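Local coordinates for protein branched-chain-amino-acid aminotransferase (Pseudomonas aeruginosa, PDB 6NST) that probably catalyses the reversible pyridoxal-phosphate-dependent exchange of an amino group between leucine, isoleucine or valine and 2-oxoglutarate, which in reverse completes their biosynthesis, at residues 56-59 with 60-63; 73-76 with 77-81; 218-221 with 222-226; 239-242 with 243-247. The protein carries 1 engineered substitution. One frame throughout, in Å; residues are numbered along the deposited sequence.

Contact 1: residues 56-59 with 60-63; sequences QAHT and DRLF. With SO4 (sulfate ion), chain G.
His58 and Arg61, three residues apart on one face of helix 55-68, reach side by side in the same direction, and the guanidinium closes on a sulfate ion. Both of its terminal nitrogens use one oxygen: Arg61 NH2 donates to sulfate O1 over 2.8 Å and Arg61 NH1 to that same O1 over 3.0 Å, the oxygen lying in the guanidinium plane at its edge. The imidazole stands nearly upright to this plane (88°), with His58 ND1 3.8 Å from Arg61 NH1. Glu39 sets the pair: one carboxylate oxygen is hydrogen-bonded to His58 ND1, the other forms a salt bridge with Arg61 NE. A bend at chi3 (66°) turns the otherwise extended arginine toward the ion. Ile220 N, Thr221 OG1 and Thr257 OG1 also bond the sulfate, and Lys160, the probable cofactor lysine, lies beside Arg61, consistent with the ion occupying the place of the cofactor phosphate.

On another flank, Gln56 NE2 comes within 3.1 Å of Asp60 OD2, amide and carboxylate planes almost perpendicular. Thr59 CG2 lies alongside the phenyl group, 4.0 Å from Phe63 CE1, while Thr59 O sits at the ring edge. Thr59 OG1 is tied to Leu55 O and Asn81. The helix thus has Ile220 of helix 220-231 against Ala57, His58 and Arg61, helix 77-89 against Thr59 and Phe63, and strand 36-46 against His58 and Leu62.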
loop_
_atom_site.group_PDB
_atom_site.type_symbol
_atom_site.label_atom_id
_atom_site.label_comp_id
_atom_site.label_asym_id
_atom_site.label_seq_id
_atom_site.Cartn_x
_atom_site.Cartn_y
_atom_site.Cartn_z
ATOM N N GLN A 56 2.395 14.323 -35.315
ATOM C CA GLN A 56 1.743 13.017 -35.342
ATOM C C GLN A 56 1.703 12.383 -33.956
ATOM O O GLN A 56 0.681 11.807 -33.561
ATOM C CB GLN A 56 2.457 12.101 -36.337
ATOM C CG GLN A 56 1.916 10.676 -36.402
ATOM C CD GLN A 56 0.559 10.581 -37.080
ATOM O OE1 GLN A 56 0.016 11.577 -37.562
ATOM N NE2 GLN A 56 0.006 9.373 -37.124
ATOM N N ALA A 57 2.800 12.484 -33.201
ATOM C CA ALA A 57 2.847 11.867 -31.879
ATOM C C ALA A 57 1.855 12.520 -30.926
ATOM O O ALA A 57 1.262 11.843 -30.078
ATOM C CB ALA A 57 4.264 11.940 -31.311
ATOM N N HIS A 58 1.659 13.833 -31.046
ATOM C CA HIS A 58 0.709 14.508 -30.170
ATOM C C HIS A 58 -0.727 14.204 -30.576
ATOM O O HIS A 58 -1.603 14.058 -29.716
ATOM C CB HIS A 58 0.980 16.013 -30.164
ATOM C CG HIS A 58 2.194 16.396 -29.378
ATOM N ND1 HIS A 58 2.179 16.530 -28.006
ATOM C CD2 HIS A 58 3.465 16.657 -29.767
ATOM C CE1 HIS A 58 3.386 16.863 -27.585
ATOM N NE2 HIS A 58 4.185 16.947 -28.633
ATOM N N THR A 59 -0.987 14.107 -31.882
ATOM C CA THR A 59 -2.321 13.744 -32.346
ATOM C C THR A 59 -2.639 12.291 -32.015
ATOM O O THR A 59 -3.767 11.973 -31.621
ATOM C CB THR A 59 -2.439 14.000 -33.851
ATOM O OG1 THR A 59 -2.305 15.403 -34.109
ATOM C CG2 THR A 59 -3.785 13.520 -34.378
ATOM N N ASP A 60 -1.654 11.399 -32.155
ATOM C CA ASP A 60 -1.869 9.996 -31.812
ATOM C C ASP A 60 -2.131 9.826 -30.322
ATOM O O ASP A 60 -2.954 8.995 -29.921
ATOM C CB ASP A 60 -0.665 9.154 -32.234
ATOM C CG ASP A 60 -0.635 8.876 -33.723
ATOM O OD1 ASP A 60 -1.647 9.147 -34.403
ATOM O OD2 ASP A 60 0.405 8.384 -34.210
ATOM N N ARG A 61 -1.436 10.597 -29.484
ATOM C CA ARG A 61 -1.666 10.494 -28.049
ATOM C C ARG A 61 -3.022 11.063 -27.664
ATOM O O ARG A 61 -3.657 10.567 -26.724
ATOM C CB ARG A 61 -0.550 11.198 -27.279
ATOM C CG ARG A 61 -0.537 10.869 -25.797
ATOM C CD ARG A 61 0.725 11.380 -25.132
ATOM N NE ARG A 61 0.794 12.838 -25.124
ATOM C CZ ARG A 61 1.810 13.532 -24.624
ATOM N NH1 ARG A 61 1.791 14.858 -24.655
ATOM N NH2 ARG A 61 2.848 12.898 -24.090
ATOM N N LEU A 62 -3.488 12.093 -28.376
ATOM C CA LEU A 62 -4.828 12.611 -28.125
ATOM C C LEU A 62 -5.882 11.541 -28.386
ATOM O O LEU A 62 -6.796 11.348 -27.575
ATOM C CB LEU A 62 -5.089 13.845 -28.989
ATOM C CG LEU A 62 -6.372 14.611 -28.666
ATOM C CD1 LEU A 62 -6.265 15.290 -27.303
ATOM C CD2 LEU A 62 -6.694 15.625 -29.754
ATOM N N PHE A 63 -5.763 10.826 -29.508
ATOM C CA PHE A 63 -6.714 9.761 -29.807
ATOM C C PHE A 63 -6.538 8.574 -28.871
ATOM O O PHE A 63 -7.524 7.916 -28.515
ATOM C CB PHE A 63 -6.577 9.331 -31.268
ATOM C CG PHE A 63 -7.287 10.241 -32.230
ATOM C CD1 PHE A 63 -6.810 11.516 -32.481
ATOM C CD2 PHE A 63 -8.440 9.823 -32.878
ATOM C CE1 PHE A 63 -7.468 12.358 -33.364
ATOM C CE2 PHE A 63 -9.102 10.660 -33.764
ATOM C CZ PHE A 63 -8.615 11.929 -34.005
HETATM S S SO4 G . 5.234 16.019 -22.860
HETATM O O1 SO4 G . 4.604 15.013 -23.709
HETATM O O2 SO4 G . 4.618 17.316 -23.104
HETATM O O3 SO4 G . 5.063 15.654 -21.454
HETATM O O4 SO4 G . 6.659 16.090 -23.173
#

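Contact 2: residues 73-76 with 77-81; sequences IPYS and RDEIN
Tyr75, Ser76, Glu79 and Ile80 form a local helix-start contact at the protein surface, where the loop after helix 55-68 turns into helix 77-89. Ser76 occupies the N-cap, and Glu79, three residues on, folds back over it. The backbone N of Ser76 donates to Glu79 OE2 at 3.3 Å along a nearly straight line (165°), arriving from above the carboxylate plane. The same oxygen takes a weak bond from Ser76 OG, 3.4 Å from Glu79 OE2, so one carboxylate oxygen engages both the amide and the hydroxyl of the cap residue. Glu79 can do this because its CG points away from its own carbonyl carbon (chi1 -57°) and the chain then runs extended back toward the loop. Its other oxygen, Glu79 OE1, meets the edge of the phenol ring 3.7 Å from Tyr75 CD1, the two side chains crossing at about a right angle.

The first turn is closed by Ile80 N, 3.0 Å from Ser76 O. Ile80 CD1 touches Tyr75 CB at 4.1 Å. Both residues also pack on Val120 of strand 118-126, and the tyrosine ring meets Trp11 edge-to-face. A glutamate at the third helical position bonded to the N-cap amide is the side-chain half of a capping box, and apolar contact between the residue before the cap and the fourth helical residue is a hydrophobic staple.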
loop_
_atom_site.group_PDB
_atom_site.type_symbol
_atom_site.label_atom_id
_atom_site.label_comp_id
_atom_site.label_asym_id
_atom_site.label_seq_id
_atom_site.Cartn_x
_atom_site.Cartn_y
_atom_site.Cartn_z
ATOM N N ILE A 73 -13.825 10.819 -30.663
ATOM C CA ILE A 73 -13.536 12.087 -31.331
ATOM C C ILE A 73 -14.297 12.127 -32.652
ATOM O O ILE A 73 -14.135 11.223 -33.483
ATOM C CB ILE A 73 -12.027 12.272 -31.555
ATOM C CG1 ILE A 73 -11.275 12.189 -30.226
ATOM C CG2 ILE A 73 -11.753 13.599 -32.252
ATOM C CD1 ILE A 73 -9.771 12.321 -30.369
ATOM N N PRO A 74 -15.121 13.151 -32.896
ATOM C CA PRO A 74 -15.930 13.174 -34.124
ATOM C C PRO A 74 -15.123 13.534 -35.360
ATOM O O PRO A 74 -15.689 13.779 -36.430
ATOM C CB PRO A 74 -16.993 14.244 -33.828
ATOM C CG PRO A 74 -16.865 14.554 -32.355
ATOM C CD PRO A 74 -15.440 14.281 -32.014
ATOM N N TYR A 75 -13.803 13.578 -35.222
ATOM C CA TYR A 75 -12.911 13.925 -36.313
ATOM C C TYR A 75 -11.765 12.928 -36.355
ATOM O O TYR A 75 -11.445 12.271 -35.362
ATOM C CB TYR A 75 -12.380 15.360 -36.165
ATOM C CG TYR A 75 -13.496 16.363 -36.012
ATOM C CD1 TYR A 75 -14.175 16.846 -37.124
ATOM C CD2 TYR A 75 -13.896 16.802 -34.755
ATOM C CE1 TYR A 75 -15.210 17.747 -36.993
ATOM C CE2 TYR A 75 -14.931 17.705 -34.613
ATOM C CZ TYR A 75 -15.583 18.173 -35.736
ATOM O OH TYR A 75 -16.616 19.067 -35.605
ATOM N N SER A 76 -11.154 12.817 -37.525
ATOM C CA SER A 76 -10.072 11.873 -37.728
ATOM C C SER A 76 -8.729 12.523 -37.421
ATOM O O SER A 76 -8.623 13.734 -37.220
ATOM C CB SER A 76 -10.091 11.350 -39.158
ATOM O OG SER A 76 -9.911 12.412 -40.078
ATOM N N ARG A 77 -7.686 11.692 -37.396
ATOM C CA ARG A 77 -6.347 12.205 -37.133
ATOM C C ARG A 77 -5.906 13.185 -38.216
ATOM O O ARG A 77 -5.270 14.202 -37.917
ATOM C CB ARG A 77 -5.360 11.046 -37.014
ATOM C CG ARG A 77 -5.609 10.171 -35.800
ATOM C CD ARG A 77 -4.691 8.965 -35.785
ATOM N NE ARG A 77 -4.856 8.176 -34.568
ATOM C CZ ARG A 77 -5.829 7.291 -34.378
ATOM N NH1 ARG A 77 -6.735 7.083 -35.323
ATOM N NH2 ARG A 77 -5.900 6.618 -33.240
ATOM N N ASP A 78 -6.248 12.905 -39.477
ATOM C CA ASP A 78 -5.842 13.795 -40.560
ATOM C C ASP A 78 -6.508 15.160 -40.432
ATOM O O ASP A 78 -5.889 16.188 -40.732
ATOM C CB ASP A 78 -6.166 13.167 -41.916
ATOM C CG ASP A 78 -5.676 14.008 -43.080
ATOM O OD1 ASP A 78 -4.449 14.061 -43.303
ATOM O OD2 ASP A 78 -6.518 14.616 -43.773
ATOM N N GLU A 79 -7.767 15.193 -39.990
ATOM C CA GLU A 79 -8.427 16.475 -39.763
ATOM C C GLU A 79 -7.795 17.220 -38.595
ATOM O O GLU A 79 -7.608 18.441 -38.659
ATOM C CB GLU A 79 -9.918 16.268 -39.515
ATOM C CG GLU A 79 -10.641 15.539 -40.627
ATOM C CD GLU A 79 -12.133 15.472 -40.390
ATOM O OE1 GLU A 79 -12.811 16.506 -40.567
ATOM O OE2 GLU A 79 -12.626 14.391 -40.008
ATOM N N ILE A 80 -7.457 16.501 -37.522
ATOM C CA ILE A 80 -6.860 17.146 -36.357
ATOM C C ILE A 80 -5.472 17.677 -36.691
ATOM O O ILE A 80 -5.110 18.794 -36.299
ATOM C CB ILE A 80 -6.829 16.173 -35.164
ATOM C CG1 ILE A 80 -8.252 15.813 -34.744
ATOM C CG2 ILE A 80 -6.075 16.784 -33.996
ATOM C CD1 ILE A 80 -9.113 17.019 -34.428
ATOM N N ASN A 81 -4.673 16.891 -37.421
ATOM C CA ASN A 81 -3.372 17.377 -37.869
ATOM C C ASN A 81 -3.521 18.630 -38.722
ATOM O O ASN A 81 -2.766 19.596 -38.562
ATOM C CB ASN A 81 -2.635 16.289 -38.651
ATOM C CG ASN A 81 -2.253 15.104 -37.790
ATOM O OD1 ASN A 81 -1.387 15.208 -36.925
ATOM N ND2 ASN A 81 -2.884 13.963 -38.037
#

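Contact 3: residues 218-221 with 222-226; sequences NGIT and RNTIL. With SO4 (sulfate ion), chain G.
Thr221, in the first turn of helix 220-231, meets Thr224 and Ile225 through its methyl and its carbonyl, and a sulfate ion through its hydroxyl. From CB, which lies close to sulfate O4, the two branches part. OG1 stands beside its own backbone N (chi1 -50°) and donates to sulfate O4, with Thr221 OG1 and O4 2.7 Å apart; the amide follows to the same oxygen, Thr221 N to sulfate O4 being 3.0 Å. The other branch, CG2, faces the next turn, 4.0 Å from Thr224 OG1 and 4.2 Å from Ile225 CD1.

Thr221 O accepts two bonds from the same face of its plane: Thr224 OG1 at 2.6 Å and, as part of the helix, Ile225 N at 3.0 Å. Ile220 N adds a bond of 2.9 Å to sulfate O1, so two amides at the helix start face the anion, whose charge the helix end would probably stabilise. This Gly-Ile-Thr turn probably receives the phosphate of pyridoxal phosphate, as in class-IV aminotransferases. Helix 220-231 joins strands 207-210 and 235-238 in a beta-alpha-beta unit. Helix 55-68 meets Ile220, Tyr288 of helix 279-292 covers Thr221, Thr224 and Ile225, and Phe201 of strand 199-204 packs on Arg222 and Ile225.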
loop_
_atom_site.group_PDB
_atom_site.type_symbol
_atom_site.label_atom_id
_atom_site.label_comp_id
_atom_site.label_asym_id
_atom_site.label_seq_id
_atom_site.Cartn_x
_atom_site.Cartn_y
_atom_site.Cartn_z
ATOM N N ASN A 218 4.080 9.033 -20.078
ATOM C CA ASN A 218 4.987 8.695 -21.175
ATOM C C ASN A 218 5.152 9.939 -22.044
ATOM O O ASN A 218 4.553 10.082 -23.113
ATOM C CB ASN A 218 4.442 7.514 -21.974
ATOM C CG ASN A 218 5.477 6.901 -22.899
ATOM O OD1 ASN A 218 6.505 7.510 -23.196
ATOM N ND2 ASN A 218 5.207 5.686 -23.363
ATOM N N GLY A 219 5.984 10.861 -21.565
ATOM C CA GLY A 219 6.109 12.151 -22.218
ATOM C C GLY A 219 6.776 12.042 -23.578
ATOM O O GLY A 219 7.763 11.325 -23.759
ATOM N N ILE A 220 6.221 12.770 -24.549
ATOM C CA ILE A 220 6.796 12.788 -25.890
ATOM C C ILE A 220 8.190 13.401 -25.863
ATOM O O ILE A 220 9.100 12.927 -26.551
ATOM C CB ILE A 220 5.860 13.530 -26.859
ATOM C CG1 ILE A 220 4.559 12.743 -27.040
ATOM C CG2 ILE A 220 6.541 13.764 -28.204
ATOM C CD1 ILE A 220 3.570 13.398 -27.975
ATOM N N THR A 221 8.386 14.452 -25.061
ATOM C CA THR A 221 9.714 15.040 -24.926
ATOM C C THR A 221 10.677 14.061 -24.269
ATOM O O THR A 221 11.859 14.003 -24.627
ATOM C CB THR A 221 9.641 16.336 -24.118
ATOM O OG1 THR A 221 8.606 17.173 -24.647
ATOM C CG2 THR A 221 10.969 17.080 -24.179
ATOM N N ARG A 222 10.188 13.290 -23.296
ATOM C CA ARG A 222 10.993 12.218 -22.726
ATOM C C ARG A 222 11.393 11.208 -23.794
ATOM O O ARG A 222 12.535 10.738 -23.819
ATOM C CB ARG A 222 10.218 11.536 -21.599
ATOM C CG ARG A 222 10.867 10.280 -21.054
ATOM C CD ARG A 222 9.909 9.540 -20.131
ATOM N NE ARG A 222 10.549 8.407 -19.473
ATOM C CZ ARG A 222 10.658 7.197 -20.007
ATOM N NH1 ARG A 222 10.167 6.954 -21.216
ATOM N NH2 ARG A 222 11.259 6.228 -19.330
ATOM N N ASN A 223 10.467 10.878 -24.699
ATOM C CA ASN A 223 10.772 9.918 -25.756
ATOM C C ASN A 223 11.801 10.475 -26.732
ATOM O O ASN A 223 12.642 9.728 -27.246
ATOM C CB ASN A 223 9.493 9.523 -26.494
ATOM C CG ASN A 223 9.744 8.505 -27.591
ATOM O OD1 ASN A 223 10.111 8.860 -28.711
ATOM N ND2 ASN A 223 9.544 7.232 -27.271
ATOM N N THR A 224 11.749 11.782 -27.005
ATOM C CA THR A 224 12.742 12.384 -27.887
ATOM C C THR A 224 14.125 12.373 -27.248
ATOM O O THR A 224 15.132 12.177 -27.939
ATOM C CB THR A 224 12.341 13.815 -28.250
ATOM O OG1 THR A 224 12.338 14.626 -27.069
ATOM C CG2 THR A 224 10.962 13.840 -28.873
ATOM N N ILE A 225 14.194 12.583 -25.932
ATOM C CA ILE A 225 15.488 12.584 -25.256
ATOM C C ILE A 225 16.099 11.187 -25.276
ATOM O O ILE A 225 17.314 11.034 -25.456
ATOM C CB ILE A 225 15.348 13.138 -23.823
ATOM C CG1 ILE A 225 15.699 14.628 -23.786
ATOM C CG2 ILE A 225 16.248 12.385 -22.856
ATOM C CD1 ILE A 225 14.811 15.505 -24.634
ATOM N N LEU A 226 15.274 10.147 -25.114
ATOM C CA LEU A 226 15.781 8.782 -25.238
ATOM C C LEU A 226 16.373 8.547 -26.621
ATOM O O LEU A 226 17.401 7.874 -26.762
ATOM C CB LEU A 226 14.673 7.762 -24.964
ATOM C CG LEU A 226 13.795 7.851 -23.708
ATOM C CD1 LEU A 226 13.073 6.529 -23.467
ATOM C CD2 LEU A 226 14.583 8.265 -22.479
HETATM S S SO4 G . 5.234 16.019 -22.860
HETATM O O1 SO4 G . 4.604 15.013 -23.709
HETATM O O2 SO4 G . 4.618 17.316 -23.104
HETATM O O3 SO4 G . 5.063 15.654 -21.454
HETATM O O4 SO4 G . 6.659 16.090 -23.173
#

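Contact 4: residues 239-242 with 243-247; sequences KRIT and RDEVY
Lys239 and Glu245 approach from opposite directions and join in a salt bridge across the turn that leads into helix 243-247. Lys239 NZ lies 2.7 Å from Glu245 OE2, on the syn lone pair of that oxygen, and makes a weaker bond of 3.1 Å to Glu245 OE1. The glutamate reaches out fully extended, whereas the lysine, straight for most of its length, bends at chi4 (64°) to bring its ammonium round; a weak bond to Arg240 O adds a further hold on NZ.

Ile241 crosses the glutamate at about a right angle, its CG2 3.9 Å from Glu245 OE1. The same methyl meets Val246 CG2 at 3.8 Å. With Thr242 at the N-cap, this isoleucine-valine pair is a hydrophobic staple, spanning the residue before the cap and the fourth of the helix, and both members rest on Ile202 of strand 199-204. The cap itself depends on how Thr242 turns its hydroxyl: OG1 lies between the backbone N and the carbonyl carbon (chi1 66°), where it accepts from Glu245 N at 3.2 Å. That hydroxyl also donates to Asp244, Thr242 OG1 to Asp244 OD2 being 2.8 Å, and it approaches from well above the carboxylate plane (53°). The backbone bond from Val246 N to Thr242 O is weak, at 3.4 Å.

Asp244 OD1 is bonded to the backbone N of Arg158 of a second subunit. Arg243 leaves the cap in another direction, bonding Asn153 of that subunit and making a cation-pi contact with Phe147 of a third.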
loop_
_atom_site.group_PDB
_atom_site.type_symbol
_atom_site.label_atom_id
_atom_site.label_comp_id
_atom_site.label_asym_id
_atom_site.label_seq_id
_atom_site.Cartn_x
_atom_site.Cartn_y
_atom_site.Cartn_z
ATOM N N LYS A 239 14.721 2.769 -14.442
ATOM C CA LYS A 239 14.612 1.992 -13.216
ATOM C C LYS A 239 13.895 2.832 -12.169
ATOM O O LYS A 239 13.601 4.011 -12.381
ATOM C CB LYS A 239 15.989 1.537 -12.719
ATOM C CG LYS A 239 16.881 2.649 -12.197
ATOM C CD LYS A 239 18.215 2.080 -11.726
ATOM C CE LYS A 239 19.010 3.097 -10.925
ATOM N NZ LYS A 239 18.308 3.462 -9.669
ATOM N N ARG A 240 13.603 2.201 -11.035
ATOM C CA ARG A 240 12.986 2.914 -9.928
ATOM C C ARG A 240 14.022 3.797 -9.248
ATOM O O ARG A 240 15.119 3.341 -8.912
ATOM C CB ARG A 240 12.380 1.931 -8.928
ATOM C CG ARG A 240 11.457 0.907 -9.560
ATOM C CD ARG A 240 11.000 -0.117 -8.540
ATOM N NE ARG A 240 9.699 0.217 -7.972
ATOM C CZ ARG A 240 9.122 -0.462 -6.987
ATOM N NH1 ARG A 240 9.738 -1.509 -6.454
ATOM N NH2 ARG A 240 7.933 -0.092 -6.532
ATOM N N ILE A 241 13.674 5.065 -9.056
ATOM C CA ILE A 241 14.576 6.071 -8.512
ATOM C C ILE A 241 13.981 6.589 -7.212
ATOM O O ILE A 241 12.805 6.968 -7.168
ATOM C CB ILE A 241 14.795 7.227 -9.505
ATOM C CG1 ILE A 241 15.467 6.721 -10.780
ATOM C CG2 ILE A 241 15.620 8.336 -8.864
ATOM C CD1 ILE A 241 15.616 7.785 -11.845
ATOM N N THR A 242 14.787 6.604 -6.158
ATOM C CA THR A 242 14.355 7.177 -4.894
ATOM C C THR A 242 14.673 8.670 -4.862
ATOM O O THR A 242 15.451 9.186 -5.669
ATOM C CB THR A 242 15.022 6.463 -3.720
ATOM O OG1 THR A 242 16.433 6.709 -3.755
ATOM C CG2 THR A 242 14.771 4.966 -3.804
ATOM N N ARG A 243 14.060 9.371 -3.909
ATOM C CA ARG A 243 14.289 10.808 -3.811
ATOM C C ARG A 243 15.735 11.115 -3.434
ATOM O O ARG A 243 16.329 12.064 -3.958
ATOM C CB ARG A 243 13.317 11.437 -2.811
ATOM C CG ARG A 243 13.587 11.098 -1.352
ATOM C CD ARG A 243 13.162 12.243 -0.454
ATOM N NE ARG A 243 11.728 12.240 -0.217
ATOM C CZ ARG A 243 11.022 13.307 0.136
ATOM N NH1 ARG A 243 9.718 13.190 0.332
ATOM N NH2 ARG A 243 11.611 14.487 0.278
ATOM N N ASP A 244 16.326 10.320 -2.539
ATOM C CA ASP A 244 17.697 10.585 -2.127
ATOM C C ASP A 244 18.711 10.158 -3.179
ATOM O O ASP A 244 19.858 10.618 -3.139
ATOM C CB ASP A 244 17.993 9.915 -0.777
ATOM C CG ASP A 244 17.544 8.465 -0.716
ATOM O OD1 ASP A 244 18.242 7.663 -0.057
ATOM O OD2 ASP A 244 16.498 8.124 -1.310
ATOM N N GLU A 245 18.312 9.309 -4.125
ATOM C CA GLU A 245 19.155 9.044 -5.285
ATOM C C GLU A 245 19.291 10.286 -6.159
ATOM O O GLU A 245 20.347 10.506 -6.764
ATOM C CB GLU A 245 18.579 7.870 -6.080
ATOM C CG GLU A 245 19.381 7.464 -7.302
ATOM C CD GLU A 245 18.839 6.207 -7.960
ATOM O OE1 GLU A 245 17.925 5.574 -7.381
ATOM O OE2 GLU A 245 19.325 5.852 -9.056
ATOM N N VAL A 246 18.242 11.109 -6.230
ATOM C CA VAL A 246 18.327 12.375 -6.949
ATOM C C VAL A 246 19.266 13.340 -6.234
ATOM O O VAL A 246 19.978 14.117 -6.883
ATOM C CB VAL A 246 16.921 12.984 -7.121
ATOM C CG1 VAL A 246 16.988 14.284 -7.917
ATOM C CG2 VAL A 246 15.986 11.989 -7.791
ATOM N N TYR A 247 19.288 13.308 -4.896
ATOM C CA TYR A 247 20.122 14.236 -4.136
ATOM C C TYR A 247 21.597 14.088 -4.496
ATOM O O TYR A 247 22.335 15.079 -4.532
ATOM C CB TYR A 247 19.936 14.017 -2.630
ATOM C CG TYR A 247 18.548 14.277 -2.077
ATOM C CD1 TYR A 247 17.584 14.952 -2.818
ATOM C CD2 TYR A 247 18.208 13.849 -0.796
ATOM C CE1 TYR A 247 16.318 15.186 -2.300
ATOM C CE2 TYR A 247 16.950 14.077 -0.273
ATOM C CZ TYR A 247 16.007 14.745 -1.030
ATOM O OH TYR A 247 14.754 14.977 -0.507
#

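In the fold
The four contacts follow one another along the chain without nesting or crossing, each local to one stretch of helix or helix start. Contact 1 lies on helix 55-68; contact 2 then ends the loop leading to helix 77-89, and the two touch directly, Thr59 with Asn81 and Phe63 with Tyr75, tying consecutive helices together. Far later in sequence, contact 3 opens helix 220-231 and returns to contact 1 through Ile220 and the shared sulfate, bringing both helices to one anion site. Beyond strand 235-238, contact 4 starts the short helix 243-247 at a subunit interface, its centre about 19 Å from that of contact 3 and about 40 Å from that of contact 2.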